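Local coordinates for hypothetical protein (Uncultured marine organism, PDB 2OD6) that is of unknown function but forms a dimer of ferredoxin-like subunits, related to the dimeric alpha-beta barrels, and binds 10-oxohexadecanoic acid in a pocket, at residues 50-53 against 54-57. Residues are numbered along the deposited sequence; the frame is centred on the assembly and turned at random.
Sequences NRVW and NKGE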
loop_
_atom_site.group_PDB
_atom_site.type_symbol
_atom_site.label_atom_id
_atom_site.label_comp_id
_atom_site.label_asym_id
_atom_site.label_seq_id
_atom_site.Cartn_x
_atom_site.Cartn_y
_atom_site.Cartn_z
ATOM N N ASN A 50 -1.661 2.180 -8.608
ATOM C CA ASN A 50 -3.035 2.457 -8.112
ATOM C C ASN A 50 -3.263 3.891 -8.202
ATOM O O ASN A 50 -2.412 4.588 -7.715
ATOM C CB ASN A 50 -3.145 1.995 -6.646
ATOM C CG ASN A 50 -2.779 0.537 -6.456
ATOM O OD1 ASN A 50 -3.637 -0.332 -6.587
ATOM N ND2 ASN A 50 -1.468 0.247 -6.106
ATOM N N ARG A 51 -4.346 4.338 -8.846
ATOM C CA ARG A 51 -4.584 5.776 -9.039
ATOM C C ARG A 51 -5.377 6.225 -7.823
ATOM O O ARG A 51 -6.429 5.641 -7.546
ATOM C CB ARG A 51 -5.476 5.956 -10.278
ATOM C CG ARG A 51 -6.119 7.307 -10.436
ATOM C CD ARG A 51 -5.108 8.181 -10.731
ATOM N NE ARG A 51 -5.631 9.534 -10.907
ATOM C CZ ARG A 51 -6.484 9.925 -11.849
ATOM N NH1 ARG A 51 -6.865 9.144 -12.834
ATOM N NH2 ARG A 51 -6.830 11.195 -11.852
ATOM N N VAL A 52 -4.932 7.296 -7.165
ATOM C CA VAL A 52 -5.589 7.770 -5.942
ATOM C C VAL A 52 -6.681 8.755 -6.384
ATOM O O VAL A 52 -6.379 9.758 -7.048
ATOM C CB VAL A 52 -4.611 8.438 -4.949
ATOM C CG1 VAL A 52 -5.431 9.057 -3.708
ATOM C CG2 VAL A 52 -3.484 7.417 -4.444
ATOM N N TRP A 53 -7.936 8.457 -6.045
ATOM C CA TRP A 53 -9.056 9.312 -6.497
ATOM C C TRP A 53 -9.744 10.183 -5.410
ATOM O O TRP A 53 -10.531 11.082 -5.755
ATOM C CB TRP A 53 -10.070 8.512 -7.298
ATOM C CG TRP A 53 -10.609 7.220 -6.606
ATOM C CD1 TRP A 53 -10.203 5.989 -6.802
ATOM C CD2 TRP A 53 -11.618 7.162 -5.558
ATOM N NE1 TRP A 53 -10.901 5.123 -5.998
ATOM C CE2 TRP A 53 -11.789 5.819 -5.235
ATOM C CE3 TRP A 53 -12.431 8.120 -4.924
ATOM C CZ2 TRP A 53 -12.716 5.387 -4.276
ATOM C CZ3 TRP A 53 -13.325 7.695 -3.965
ATOM C CH2 TRP A 53 -13.474 6.339 -3.663
ATOM N N ASN A 54 -9.363 10.003 -4.143
ATOM C CA ASN A 54 -10.021 10.684 -3.003
ATOM C C ASN A 54 -9.270 11.819 -2.387
ATOM O O ASN A 54 -9.616 12.261 -1.318
ATOM C CB ASN A 54 -10.418 9.666 -1.918
ATOM C CG ASN A 54 -9.227 9.176 -1.102
ATOM O OD1 ASN A 54 -8.181 8.878 -1.654
ATOM N ND2 ASN A 54 -9.402 9.053 0.196
ATOM N N LYS A 55 -8.271 12.346 -3.073
ATOM C CA LYS A 55 -7.458 13.455 -2.552
ATOM C C LYS A 55 -7.672 14.682 -3.353
ATOM O O LYS A 55 -6.852 15.640 -3.322
ATOM C CB LYS A 55 -5.975 13.060 -2.559
ATOM C CG LYS A 55 -5.683 11.934 -1.678
ATOM C CD LYS A 55 -6.009 12.232 -0.263
ATOM C CE LYS A 55 -5.714 10.985 0.580
ATOM N NZ LYS A 55 -6.151 11.127 1.990
ATOM N N GLY A 56 -8.801 14.731 -4.068
ATOM C CA GLY A 56 -9.181 15.997 -4.707
ATOM C C GLY A 56 -8.368 16.166 -5.979
ATOM O O GLY A 56 -8.158 15.231 -6.726
ATOM N N GLU A 57 -7.848 17.345 -6.193
ATOM C CA GLU A 57 -7.226 17.668 -7.468
ATOM C C GLU A 57 -5.708 17.321 -7.481
ATOM O O GLU A 57 -4.848 18.156 -7.552
ATOM C CB GLU A 57 -7.508 19.115 -7.728
ATOM C CG GLU A 57 -7.214 19.561 -9.108
ATOM C CD GLU A 57 -7.687 20.954 -9.354
ATOM O OE1 GLU A 57 -7.757 21.779 -8.410
ATOM O OE2 GLU A 57 -7.994 21.218 -10.519
HETATM O O HOH W 1 -7.428 12.384 -5.885
HETATM O O HOH W 2 -11.199 13.351 -4.670
#
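Val-52 meets the turn that follows it through a single methyl. CG1 stands anti to the backbone N (chi1 174°) and thereby faces two side chains at once, Asn-54 OD1 at 3.4 Å and Lys-55 CG at 3.5 Å. In the lysine, chi1 sets CG anti to the carbonyl carbon and against the valine methyl, and a bend at chi2 then sets the course of the chain, whose amine bonds to Thr-101 O of the second subunit. Next door, Trp-53 has CG between its backbone N and carbonyl carbon (chi1 53°), a setting that brings the benzo side of the indole obliquely against Asn-54: CE3 lies 3.7 Å from Asn-54 N and 3.9 Å from Asn-54 CB. Ring and amide planes are 67° apart, so the two groups do not stack. An alanine in place of Trp-53 would probably leave Asn-54 N and CB without the indole beside them. No direct hydrogen bond joins the two halves; water does that work. One molecule donates to Val-52 O and Gly-56 O and accepts from Lys-55 N (2.9 Å), and a second links Trp-53 O (2.6 Å) to Gly-56 N (2.8 Å). Gly-56 has a positive phi, which favours glycine as the chain turns back. The loop connects strand 44-52, outermost within its own chain, to its antiparallel neighbour 59-67, where Val-52 pairs with Arg-60. Asn-54 uses its amide on Arg-103 N and Thr-101 O of the second subunit, whose strand continues the sheet beside residues 50-52, placing this turn at the dimer interface.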